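Local coordinates for coenzyme F420-dependent N(5),N(10)-methenyltetrahydromethanopterin reductase-related protein (Desulfurobacterium thermolithotrophum DSM 11699, PDB 6HUZ) that binds the iron-guanylylpyridinol cofactor and, as a bacterial paralog of [Fe]-hydrogenase, uses tetrahydrofolate derivatives as substrates, at residues 85-90 with 94-99; 3-8 with 34-39; 74-79 with 100-105. One frame throughout, in Å; residues are numbered along the deposited sequence.

Contact 1 of 3, residues 85-90 with 94-99; sequences AILFTP and GVTFKI. With FE9 (iron-guanylyl pyridinol cofactor), chain B.
Thr89 and Thr96 meet through their hydroxyls, OG1 to OG1 at 2.7 Å, a hydrogen bond in which either may be the donor. Thr89 can make it because OG1 lies between its own backbone N and carbonyl carbon (chi1 51°). Its methyl then points at Ile99: CG2 of Thr89 and CD1 of Ile99 come tip to tip at 3.5 Å, tighter than usual carbon packing. Leu87 runs past Ile99 in the opposite direction, its CD2 3.9 Å from Ile99 CG2, while its CD1 rests on the Thr96 methyl. These residues join strand 84-87 to helix 95-103 as the first half of a beta-alpha-beta unit of the Rossmann-like domain, where the strand end and helix start receive the cofactor. Pro90 crosses Val95 at about a right angle, CD to CG1 3.6 Å, and both border the guanosine part. Behind them two waters tie Pro90 O to the helix start, one reaching Thr96 OG1, the other accepting from Thr96 N at 2.9 Å. Phe88, at the centre of an inverse gamma turn, points away from the helix and lays one ring face against the pyridinol, whose methyl C5M sits 3.4 Å above the ring plane, toward its rim. An alanine here would remove that face and is likely to leave the pyridinol freer to shift.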
loop_
_atom_site.group_PDB
_atom_site.type_symbol
_atom_site.label_atom_id
_atom_site.label_comp_id
_atom_site.label_asym_id
_atom_site.label_seq_id
_atom_site.Cartn_x
_atom_site.Cartn_y
_atom_site.Cartn_z
ATOM N N ALA A 85 24.523 21.665 7.350
ATOM C CA ALA A 85 23.733 21.906 8.551
ATOM C C ALA A 85 22.777 20.716 8.638
ATOM O O ALA A 85 21.958 20.528 7.738
ATOM C CB ALA A 85 22.965 23.221 8.439
ATOM N N ILE A 86 22.921 19.877 9.675
ATOM C CA ILE A 86 22.092 18.697 9.850
ATOM C C ILE A 86 21.064 18.945 10.944
ATOM O O ILE A 86 21.441 19.240 12.077
ATOM C CB ILE A 86 22.912 17.425 10.134
ATOM C CG1 ILE A 86 23.855 17.127 8.945
ATOM C CG2 ILE A 86 21.920 16.237 10.336
ATOM C CD1 ILE A 86 24.976 16.193 9.244
ATOM N N LEU A 87 19.769 18.794 10.610
ATOM C CA LEU A 87 18.710 19.037 11.574
ATOM C C LEU A 87 18.242 17.793 12.315
ATOM O O LEU A 87 17.324 17.116 11.843
ATOM C CB LEU A 87 17.540 19.737 10.872
ATOM C CG LEU A 87 17.889 21.073 10.203
ATOM C CD1 LEU A 87 16.719 21.607 9.416
ATOM C CD2 LEU A 87 18.327 22.127 11.241
ATOM N N PHE A 88 18.869 17.496 13.480
ATOM C CA PHE A 88 18.490 16.362 14.349
ATOM C C PHE A 88 17.541 17.069 15.353
ATOM O O PHE A 88 17.797 17.097 16.547
ATOM C CB PHE A 88 19.749 15.783 15.061
ATOM C CG PHE A 88 19.532 14.373 15.553
ATOM C CD1 PHE A 88 19.000 14.134 16.816
ATOM C CD2 PHE A 88 19.813 13.282 14.732
ATOM C CE1 PHE A 88 18.724 12.834 17.237
ATOM C CE2 PHE A 88 19.549 11.977 15.163
ATOM C CZ PHE A 88 18.982 11.764 16.401
ATOM N N THR A 89 16.477 17.689 14.830
ATOM C CA THR A 89 15.557 18.520 15.609
ATOM C C THR A 89 14.228 17.825 15.959
ATOM O O THR A 89 13.878 16.804 15.384
ATOM C CB THR A 89 15.408 19.823 14.826
ATOM O OG1 THR A 89 15.087 19.510 13.477
ATOM C CG2 THR A 89 16.715 20.624 14.805
ATOM N N PRO A 90 13.476 18.368 16.926
ATOM C CA PRO A 90 12.234 17.691 17.349
ATOM C C PRO A 90 11.152 17.325 16.329
ATOM O O PRO A 90 10.948 17.981 15.318
ATOM C CB PRO A 90 11.633 18.659 18.378
ATOM C CG PRO A 90 12.771 19.432 18.902
ATOM C CD PRO A 90 13.739 19.570 17.733
ATOM N N GLY A 94 6.652 22.945 14.417
ATOM C CA GLY A 94 7.370 24.184 14.141
ATOM C C GLY A 94 8.791 24.391 14.620
ATOM O O GLY A 94 9.386 25.397 14.246
ATOM N N VAL A 95 9.368 23.481 15.418
ATOM C CA VAL A 95 10.742 23.677 15.909
ATOM C C VAL A 95 11.781 23.622 14.751
ATOM O O VAL A 95 12.665 24.477 14.693
ATOM C CB VAL A 95 11.098 22.678 17.035
ATOM C CG1 VAL A 95 12.520 22.908 17.525
ATOM C CG2 VAL A 95 10.107 22.774 18.195
ATOM N N THR A 96 11.659 22.610 13.849
ATOM C CA THR A 96 12.554 22.435 12.705
ATOM C C THR A 96 12.430 23.628 11.750
ATOM O O THR A 96 13.443 24.159 11.300
ATOM C CB THR A 96 12.276 21.097 12.013
ATOM O OG1 THR A 96 12.474 20.043 12.963
ATOM C CG2 THR A 96 13.180 20.861 10.810
ATOM N N PHE A 97 11.196 24.067 11.461
ATOM C CA PHE A 97 10.962 25.219 10.580
ATOM C C PHE A 97 11.621 26.463 11.141
ATOM O O PHE A 97 12.267 27.218 10.418
ATOM C CB PHE A 97 9.442 25.494 10.456
ATOM C CG PHE A 97 8.630 24.494 9.663
ATOM C CD1 PHE A 97 9.178 23.835 8.575
ATOM C CD2 PHE A 97 7.297 24.263 9.964
ATOM C CE1 PHE A 97 8.423 22.939 7.829
ATOM C CE2 PHE A 97 6.543 23.373 9.211
ATOM C CZ PHE A 97 7.113 22.711 8.149
ATOM N N LYS A 98 11.443 26.692 12.436
ATOM C CA LYS A 98 12.011 27.856 13.086
ATOM C C LYS A 98 13.528 27.893 12.923
ATOM O O LYS A 98 14.071 28.897 12.460
ATOM C CB LYS A 98 11.621 27.859 14.574
ATOM C CG LYS A 98 11.952 29.156 15.307
ATOM C CD LYS A 98 12.625 28.903 16.660
ATOM C CE LYS A 98 14.115 28.697 16.523
ATOM N NZ LYS A 98 14.730 28.156 17.762
ATOM N N ILE A 99 14.211 26.799 13.292
ATOM C CA ILE A 99 15.674 26.723 13.206
ATOM C C ILE A 99 16.148 26.955 11.776
ATOM O O ILE A 99 17.053 27.761 11.556
ATOM C CB ILE A 99 16.190 25.361 13.764
ATOM C CG1 ILE A 99 15.859 25.210 15.260
ATOM C CG2 ILE A 99 17.693 25.213 13.555
ATOM C CD1 ILE A 99 15.644 23.811 15.700
HETATM O O2 FE9 B . 14.028 9.091 17.191
HETATM FE FE FE9 B . 15.388 9.179 14.268
HETATM C C1F FE9 B . 16.839 8.584 15.214
HETATM O O1F FE9 B . 17.739 8.218 15.795
HETATM C C2F FE9 B . 15.845 8.019 12.920
HETATM O O2F FE9 B . 16.157 7.325 12.085
HETATM C C8 FE9 B . 16.290 10.641 13.444
HETATM O O18 FE9 B . 16.980 10.513 12.448
HETATM C C7 FE9 B . 16.119 12.020 14.060
HETATM C C6 FE9 B . 15.432 11.796 15.377
HETATM N N1 FE9 B . 15.013 10.488 15.672
HETATM C C5 FE9 B . 15.239 12.914 16.315
HETATM C C5M FE9 B . 15.673 14.297 15.921
HETATM C C4 FE9 B . 14.575 12.639 17.599
HETATM C C3 FE9 B . 14.126 11.252 17.903
HETATM C C3M FE9 B . 13.458 10.891 19.205
HETATM C C2 FE9 B . 14.387 10.172 16.880
HETATM O O3P FE9 B . 14.335 13.706 18.411
HETATM P P1 FE9 B . 15.222 14.056 19.715
HETATM O O1P FE9 B . 15.949 12.871 20.140
HETATM O O2P FE9 B . 14.181 14.419 20.899
HETATM O "O5'" FE9 B . 16.183 15.251 19.284
HETATM C "C5'" FE9 B . 15.711 16.571 19.061
HETATM C "C4'" FE9 B . 16.769 17.505 19.636
HETATM O "O4'" FE9 B . 16.454 18.850 19.294
HETATM C "C1'" FE9 B . 16.882 19.680 20.365
HETATM C "C2'" FE9 B . 16.520 18.882 21.599
HETATM O "O2'" FE9 B . 17.220 19.283 22.785
HETATM C "C3'" FE9 B . 16.845 17.459 21.162
HETATM O "O3'" FE9 B . 18.154 17.043 21.556
HETATM N N9A FE9 B . 16.265 21.014 20.237
HETATM C C4A FE9 B . 16.856 21.981 19.574
HETATM N N3A FE9 B . 18.060 22.081 18.966
HETATM C C2A FE9 B . 18.413 23.260 18.413
HETATM N N2A FE9 B . 19.606 23.305 17.780
HETATM N N1A FE9 B . 17.640 24.363 18.443
HETATM C C6A FE9 B . 16.451 24.391 19.072
HETATM O O6A FE9 B . 15.741 25.411 19.077
HETATM C C5A FE9 B . 15.969 23.148 19.677
HETATM N N7A FE9 B . 14.879 22.753 20.352
HETATM C C8A FE9 B . 15.072 21.450 20.685
HETATM O O HOH W 1 10.520 18.187 12.711
HETATM O O HOH W 2 9.563 20.593 13.904
HETATM O O HOH W 3 13.636 7.922 14.902
#

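Contact 2 of 3, residues 3-8 with 34-39; sequences VTVYGF and AMAVEF. With FE9 (iron-guanylyl pyridinol cofactor), chain B.
Phe39 reaches from helix 34-39 to Val3 and Val5 on strand 3-6. The axes of strand 3-6 and the helical segment 34-39 come within 9.0 Å and run nearly antiparallel, 166° between their directions. From CB, which already heads for the strand, the chain sets CG beside its backbone N (chi1 -61°) and swings the ring in between helix and sheet. Over CD2, toward the rim of one face, sits the carbonyl of the preceding turn, Met35 O 3.1 Å above the ring plane. CD2 is the first atom to reach the strand, 4.3 Å from Val3 CG1. CE2, one step further out, has Val5 CG2 at 4.2 Å, and that methyl comes to the ring at its edge, near its plane. CE2 also packs on Ile86 of the neighbouring strand 84-87, so this side of the ring, CD2 and CE2, spans two neighbouring strands. Val5 CG2 has a second partner in Ala36 CB at 4.3 Å. Val46 of strand 45-49 touches both Ala36 and Phe39. Beyond the strand, Gly7 turns toward the cofactor ribose; a CB there would be crowded by C4', and its backbone angles call for glycine in any case. A first strand running into a glycine-bearing loop, a helix packed over the sheet and a parallel second strand, with Asp50 just beyond it bonded to the cofactor, is typical of the Rossmann fold, here holding the guanylyl part of the cofactor instead of a dinucleotide.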
loop_
_atom_site.group_PDB
_atom_site.type_symbol
_atom_site.label_atom_id
_atom_site.label_comp_id
_atom_site.label_asym_id
_atom_site.label_seq_id
_atom_site.Cartn_x
_atom_site.Cartn_y
_atom_site.Cartn_z
ATOM N N VAL A 3 30.887 21.185 9.613
ATOM C CA VAL A 3 29.535 20.603 9.749
ATOM C C VAL A 3 28.936 21.036 11.084
ATOM O O VAL A 3 29.620 20.977 12.106
ATOM C CB VAL A 3 29.613 19.054 9.757
ATOM C CG1 VAL A 3 28.227 18.415 9.732
ATOM C CG2 VAL A 3 30.481 18.525 8.634
ATOM N N THR A 4 27.674 21.434 11.081
ATOM C CA THR A 4 26.956 21.794 12.294
ATOM C C THR A 4 25.787 20.822 12.406
ATOM O O THR A 4 24.981 20.688 11.474
ATOM C CB THR A 4 26.420 23.231 12.294
ATOM O OG1 THR A 4 27.521 24.135 12.223
ATOM C CG2 THR A 4 25.597 23.544 13.549
ATOM N N VAL A 5 25.693 20.142 13.544
ATOM C CA VAL A 5 24.601 19.216 13.828
ATOM C C VAL A 5 23.732 19.997 14.765
ATOM O O VAL A 5 24.231 20.552 15.749
ATOM C CB VAL A 5 25.093 17.900 14.465
ATOM C CG1 VAL A 5 23.909 17.070 14.968
ATOM C CG2 VAL A 5 25.934 17.102 13.453
ATOM N N TYR A 6 22.455 20.071 14.468
ATOM C CA TYR A 6 21.512 20.805 15.301
ATOM C C TYR A 6 20.713 19.796 16.086
ATOM O O TYR A 6 19.984 19.048 15.478
ATOM C CB TYR A 6 20.605 21.662 14.412
ATOM C CG TYR A 6 21.302 22.925 13.949
ATOM C CD1 TYR A 6 21.323 24.060 14.744
ATOM C CD2 TYR A 6 21.955 22.976 12.725
ATOM C CE1 TYR A 6 22.009 25.208 14.349
ATOM C CE2 TYR A 6 22.640 24.123 12.317
ATOM C CZ TYR A 6 22.630 25.249 13.116
ATOM O OH TYR A 6 23.305 26.385 12.717
ATOM N N GLY A 7 20.873 19.760 17.409
ATOM C CA GLY A 7 20.158 18.821 18.270
ATOM C C GLY A 7 21.048 17.749 18.868
ATOM O O GLY A 7 21.728 17.038 18.145
ATOM N N PHE A 8 21.072 17.629 20.201
ATOM C CA PHE A 8 21.930 16.624 20.848
ATOM C C PHE A 8 21.369 15.209 20.703
ATOM O O PHE A 8 22.135 14.261 20.516
ATOM C CB PHE A 8 22.082 16.941 22.352
ATOM C CG PHE A 8 23.185 16.172 23.049
ATOM C CD1 PHE A 8 24.493 16.651 23.059
ATOM C CD2 PHE A 8 22.919 14.970 23.688
ATOM C CE1 PHE A 8 25.509 15.956 23.720
ATOM C CE2 PHE A 8 23.937 14.268 24.334
ATOM C CZ PHE A 8 25.227 14.771 24.354
ATOM N N ALA A 34 25.998 11.547 18.747
ATOM C CA ALA A 34 26.807 10.430 18.224
ATOM C C ALA A 34 27.317 10.752 16.810
ATOM O O ALA A 34 28.471 10.463 16.499
ATOM C CB ALA A 34 25.960 9.148 18.172
ATOM N N MET A 35 26.437 11.331 15.968
ATOM C CA MET A 35 26.742 11.725 14.597
ATOM C C MET A 35 27.895 12.726 14.640
ATOM O O MET A 35 28.858 12.591 13.899
ATOM C CB MET A 35 25.526 12.384 13.935
ATOM C CG MET A 35 24.444 11.390 13.541
ATOM S SD MET A 35 23.037 12.208 12.803
ATOM C CE MET A 35 23.753 12.890 11.365
ATOM N N ALA A 36 27.778 13.731 15.474
ATOM C CA ALA A 36 28.826 14.773 15.656
ATOM C C ALA A 36 30.162 14.160 16.044
ATOM O O ALA A 36 31.178 14.484 15.456
ATOM C CB ALA A 36 28.392 15.761 16.731
ATOM N N VAL A 37 30.168 13.291 17.051
ATOM C CA VAL A 37 31.383 12.619 17.504
ATOM C C VAL A 37 32.029 11.865 16.337
ATOM O O VAL A 37 33.250 11.947 16.147
ATOM C CB VAL A 37 31.074 11.691 18.707
ATOM C CG1 VAL A 37 32.157 10.618 18.883
ATOM C CG2 VAL A 37 30.925 12.516 19.994
ATOM N N GLU A 38 31.228 11.139 15.546
ATOM C CA GLU A 38 31.771 10.396 14.412
ATOM C C GLU A 38 32.389 11.305 13.362
ATOM O O GLU A 38 33.438 10.968 12.831
ATOM C CB GLU A 38 30.671 9.518 13.756
ATOM C CG GLU A 38 30.367 8.292 14.595
ATOM C CD GLU A 38 29.102 7.524 14.242
ATOM O OE1 GLU A 38 28.745 6.626 15.039
ATOM O OE2 GLU A 38 28.468 7.809 13.196
ATOM N N PHE A 39 31.729 12.434 13.035
ATOM C CA PHE A 39 32.259 13.356 12.015
ATOM C C PHE A 39 33.557 13.996 12.564
ATOM O O PHE A 39 34.526 14.188 11.823
ATOM C CB PHE A 39 31.197 14.440 11.654
ATOM C CG PHE A 39 29.876 13.967 11.054
ATOM C CD1 PHE A 39 29.847 12.994 10.070
ATOM C CD2 PHE A 39 28.671 14.520 11.465
ATOM C CE1 PHE A 39 28.631 12.567 9.520
ATOM C CE2 PHE A 39 27.464 14.091 10.913
ATOM C CZ PHE A 39 27.456 13.127 9.938
HETATM O O2 FE9 B . 14.028 9.091 17.191
HETATM FE FE FE9 B . 15.388 9.179 14.268
HETATM C C1F FE9 B . 16.839 8.584 15.214
HETATM O O1F FE9 B . 17.739 8.218 15.795
HETATM C C2F FE9 B . 15.845 8.019 12.920
HETATM O O2F FE9 B . 16.157 7.325 12.085
HETATM C C8 FE9 B . 16.290 10.641 13.444
HETATM O O18 FE9 B . 16.980 10.513 12.448
HETATM C C7 FE9 B . 16.119 12.020 14.060
HETATM C C6 FE9 B . 15.432 11.796 15.377
HETATM N N1 FE9 B . 15.013 10.488 15.672
HETATM C C5 FE9 B . 15.239 12.914 16.315
HETATM C C5M FE9 B . 15.673 14.297 15.921
HETATM C C4 FE9 B . 14.575 12.639 17.599
HETATM C C3 FE9 B . 14.126 11.252 17.903
HETATM C C3M FE9 B . 13.458 10.891 19.205
HETATM C C2 FE9 B . 14.387 10.172 16.880
HETATM O O3P FE9 B . 14.335 13.706 18.411
HETATM P P1 FE9 B . 15.222 14.056 19.715
HETATM O O1P FE9 B . 15.949 12.871 20.140
HETATM O O2P FE9 B . 14.181 14.419 20.899
HETATM O "O5'" FE9 B . 16.183 15.251 19.284
HETATM C "C5'" FE9 B . 15.711 16.571 19.061
HETATM C "C4'" FE9 B . 16.769 17.505 19.636
HETATM O "O4'" FE9 B . 16.454 18.850 19.294
HETATM C "C1'" FE9 B . 16.882 19.680 20.365
HETATM C "C2'" FE9 B . 16.520 18.882 21.599
HETATM O "O2'" FE9 B . 17.220 19.283 22.785
HETATM C "C3'" FE9 B . 16.845 17.459 21.162
HETATM O "O3'" FE9 B . 18.154 17.043 21.556
HETATM N N9A FE9 B . 16.265 21.014 20.237
HETATM C C4A FE9 B . 16.856 21.981 19.574
HETATM N N3A FE9 B . 18.060 22.081 18.966
HETATM C C2A FE9 B . 18.413 23.260 18.413
HETATM N N2A FE9 B . 19.606 23.305 17.780
HETATM N N1A FE9 B . 17.640 24.363 18.443
HETATM C C6A FE9 B . 16.451 24.391 19.072
HETATM O O6A FE9 B . 15.741 25.411 19.077
HETATM C C5A FE9 B . 15.969 23.148 19.677
HETATM N N7A FE9 B . 14.879 22.753 20.352
HETATM C C8A FE9 B . 15.072 21.450 20.685
HETATM O O HOH W 3 13.636 7.922 14.902
#

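Contact 3 of 3, residues 74-79 with 100-105; sequences DDIEAA and AETILP. With FE9 (iron-guanylyl pyridinol cofactor), chain B.
The guanine end of the cofactor pocket is built here, where Asp75 at the start of helix 75-79 packs against Ile103 of helix 95-103. The carboxylate takes two hydrogen bonds from the base, one to each oxygen. OD2 receives N1A at 3.0 Å along an almost straight line, 178° at the hydrogen, whereas the exocyclic N2A gives OD1 a more bent bond of the same length, 145°. OD1 is also hydrogen-bonded to Ser49 OG, so the acid is steadied from the side of strand 45-49. Lys98 adds a weak hydrogen bond from NZ to O6A, completing a set of partners along the N2A, N1A and O6A edge of the base. At the backbone of the same aspartate, Ile103 CG2 lies 3.5 Å from Asp75 O, a carbonyl that also bonds to Tyr6 OH. Ile103 holds CG1 between its backbone N and carbonyl carbon (chi1 71°), which leaves CG2 turned to the short helix. One turn on, Ala79 CB fits against Ile103 CB at 3.7 Å. On the outer side Ile76 and Thr102 cross at about a right angle, Ile76 CG1 touching Thr102 CG2 at 3.5 Å, while the Thr102 hydroxyl bonds back to Lys98 O in its own helix. The short helix is itself capped by Asp74, whose OD1 accepts from Glu77 N at 3.1 Å, met from above the carboxylate plane. A carboxylate facing two N-H donors, with the lysine by the carbonyl O6A, matches guanine in particular; adenine, lacking the N1 proton and the 2-amino group, would probably be a poor fit.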
loop_
_atom_site.group_PDB
_atom_site.type_symbol
_atom_site.label_atom_id
_atom_site.label_comp_id
_atom_site.label_asym_id
_atom_site.label_seq_id
_atom_site.Cartn_x
_atom_site.Cartn_y
_atom_site.Cartn_z
ATOM N N ASP A 74 23.867 28.600 20.704
ATOM C CA ASP A 74 23.581 29.640 19.716
ATOM C C ASP A 74 23.499 29.046 18.311
ATOM O O ASP A 74 24.524 28.738 17.698
ATOM C CB ASP A 74 24.694 30.706 19.798
ATOM C CG ASP A 74 24.378 32.033 19.135
ATOM O OD1 ASP A 74 23.510 32.055 18.230
ATOM O OD2 ASP A 74 25.008 33.049 19.512
ATOM N N ASP A 75 22.279 28.888 17.807
ATOM C CA ASP A 75 22.018 28.319 16.484
ATOM C C ASP A 75 22.502 29.223 15.371
ATOM O O ASP A 75 23.033 28.736 14.380
ATOM C CB ASP A 75 20.511 28.069 16.291
ATOM C CG ASP A 75 19.905 26.928 17.088
ATOM O OD1 ASP A 75 20.670 26.150 17.699
ATOM O OD2 ASP A 75 18.663 26.818 17.105
ATOM N N ILE A 76 22.320 30.540 15.525
ATOM C CA ILE A 76 22.766 31.496 14.511
ATOM C C ILE A 76 24.292 31.504 14.414
ATOM O O ILE A 76 24.844 31.474 13.318
ATOM C CB ILE A 76 22.206 32.916 14.784
ATOM C CG1 ILE A 76 20.704 32.977 14.429
ATOM C CG2 ILE A 76 22.999 33.959 13.985
ATOM C CD1 ILE A 76 20.042 34.327 14.686
ATOM N N GLU A 77 24.980 31.544 15.539
ATOM C CA GLU A 77 26.434 31.563 15.492
ATOM C C GLU A 77 26.956 30.244 14.959
ATOM O O GLU A 77 27.952 30.229 14.239
ATOM C CB GLU A 77 27.038 31.895 16.859
ATOM C CG GLU A 77 27.145 33.388 17.111
ATOM C CD GLU A 77 28.063 34.122 16.151
ATOM O OE1 GLU A 77 29.239 33.713 16.016
ATOM O OE2 GLU A 77 27.602 35.109 15.531
ATOM N N ALA A 78 26.272 29.141 15.285
ATOM C CA ALA A 78 26.664 27.812 14.836
ATOM C C ALA A 78 26.555 27.662 13.313
ATOM O O ALA A 78 27.228 26.808 12.742
ATOM C CB ALA A 78 25.785 26.763 15.508
ATOM N N ALA A 79 25.721 28.482 12.658
ATOM C CA ALA A 79 25.528 28.412 11.202
ATOM C C ALA A 79 26.609 29.135 10.386
ATOM O O ALA A 79 26.888 28.732 9.265
ATOM C CB ALA A 79 24.172 28.997 10.845
ATOM N N ALA A 100 15.547 26.242 10.800
ATOM C CA ALA A 100 15.933 26.379 9.394
ATOM C C ALA A 100 15.764 27.814 8.873
ATOM O O ALA A 100 16.614 28.316 8.144
ATOM C CB ALA A 100 15.113 25.425 8.552
ATOM N N GLU A 101 14.676 28.475 9.249
ATOM C CA GLU A 101 14.423 29.836 8.790
ATOM C C GLU A 101 15.396 30.822 9.425
ATOM O O GLU A 101 15.809 31.789 8.790
ATOM C CB GLU A 101 12.984 30.216 9.158
ATOM C CG GLU A 101 12.418 31.416 8.421
ATOM C CD GLU A 101 10.898 31.457 8.426
ATOM O OE1 GLU A 101 10.323 32.149 7.555
ATOM O OE2 GLU A 101 10.282 30.795 9.295
ATOM N N THR A 102 15.752 30.576 10.686
ATOM C CA THR A 102 16.656 31.446 11.448
ATOM C C THR A 102 18.105 31.362 10.964
ATOM O O THR A 102 18.766 32.394 10.888
ATOM C CB THR A 102 16.513 31.098 12.939
ATOM O OG1 THR A 102 15.150 31.285 13.324
ATOM C CG2 THR A 102 17.404 31.926 13.833
ATOM N N ILE A 103 18.607 30.148 10.636
ATOM C CA ILE A 103 20.008 29.988 10.181
ATOM C C ILE A 103 20.203 30.263 8.696
ATOM O O ILE A 103 21.324 30.506 8.262
ATOM C CB ILE A 103 20.552 28.575 10.519
ATOM C CG1 ILE A 103 19.896 27.487 9.629
ATOM C CG2 ILE A 103 20.415 28.297 12.026
ATOM C CD1 ILE A 103 20.351 26.044 9.866
ATOM N N LEU A 104 19.124 30.210 7.916
ATOM C CA LEU A 104 19.178 30.429 6.468
ATOM C C LEU A 104 20.034 31.647 5.998
ATOM O O LEU A 104 20.806 31.490 5.060
ATOM C CB LEU A 104 17.740 30.518 5.929
ATOM C CG LEU A 104 17.539 30.385 4.438
ATOM C CD1 LEU A 104 17.886 28.990 3.968
ATOM C CD2 LEU A 104 16.098 30.668 4.089
ATOM N N PRO A 105 19.943 32.851 6.594
ATOM C CA PRO A 105 20.773 33.963 6.094
ATOM C C PRO A 105 22.248 33.909 6.479
ATOM O O PRO A 105 23.035 34.688 5.938
ATOM C CB PRO A 105 20.133 35.221 6.718
ATOM C CG PRO A 105 19.161 34.744 7.732
ATOM C CD PRO A 105 19.083 33.256 7.725
HETATM O O2 FE9 B . 14.028 9.091 17.191
HETATM FE FE FE9 B . 15.388 9.179 14.268
HETATM C C1F FE9 B . 16.839 8.584 15.214
HETATM O O1F FE9 B . 17.739 8.218 15.795
HETATM C C2F FE9 B . 15.845 8.019 12.920
HETATM O O2F FE9 B . 16.157 7.325 12.085
HETATM C C8 FE9 B . 16.290 10.641 13.444
HETATM O O18 FE9 B . 16.980 10.513 12.448
HETATM C C7 FE9 B . 16.119 12.020 14.060
HETATM C C6 FE9 B . 15.432 11.796 15.377
HETATM N N1 FE9 B . 15.013 10.488 15.672
HETATM C C5 FE9 B . 15.239 12.914 16.315
HETATM C C5M FE9 B . 15.673 14.297 15.921
HETATM C C4 FE9 B . 14.575 12.639 17.599
HETATM C C3 FE9 B . 14.126 11.252 17.903
HETATM C C3M FE9 B . 13.458 10.891 19.205
HETATM C C2 FE9 B . 14.387 10.172 16.880
HETATM O O3P FE9 B . 14.335 13.706 18.411
HETATM P P1 FE9 B . 15.222 14.056 19.715
HETATM O O1P FE9 B . 15.949 12.871 20.140
HETATM O O2P FE9 B . 14.181 14.419 20.899
HETATM O "O5'" FE9 B . 16.183 15.251 19.284
HETATM C "C5'" FE9 B . 15.711 16.571 19.061
HETATM C "C4'" FE9 B . 16.769 17.505 19.636
HETATM O "O4'" FE9 B . 16.454 18.850 19.294
HETATM C "C1'" FE9 B . 16.882 19.680 20.365
HETATM C "C2'" FE9 B . 16.520 18.882 21.599
HETATM O "O2'" FE9 B . 17.220 19.283 22.785
HETATM C "C3'" FE9 B . 16.845 17.459 21.162
HETATM O "O3'" FE9 B . 18.154 17.043 21.556
HETATM N N9A FE9 B . 16.265 21.014 20.237
HETATM C C4A FE9 B . 16.856 21.981 19.574
HETATM N N3A FE9 B . 18.060 22.081 18.966
HETATM C C2A FE9 B . 18.413 23.260 18.413
HETATM N N2A FE9 B . 19.606 23.305 17.780
HETATM N N1A FE9 B . 17.640 24.363 18.443
HETATM C C6A FE9 B . 16.451 24.391 19.072
HETATM O O6A FE9 B . 15.741 25.411 19.077
HETATM C C5A FE9 B . 15.969 23.148 19.677
HETATM N N7A FE9 B . 14.879 22.753 20.352
HETATM C C8A FE9 B . 15.072 21.450 20.685
HETATM O O HOH W 3 13.636 7.922 14.902
#

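All three contacts belong to the N-terminal Rossmann-like domain and all touch the same cofactor. Along the chain contact 2 closes first; contact 3 then opens, and contact 1 falls within the chain it spans. Contacts 1 and 2 are centred about 13 Å apart and share the parallel sheet, since strands 84-87 and 2-6 are neighbours in it. Contacts 1 and 3, about 10 Å apart between centres, both use helix 95-103, the former its first turns and the latter its later part. Contacts 2 and 3 lie about 15 Å apart, with Thr4 OG1 probably hydrogen-bonded to Ala78 O. Together they form part of the cofactor's bed, with contact 3 at the guanine and contact 1 reaching from guanosine to pyridinol.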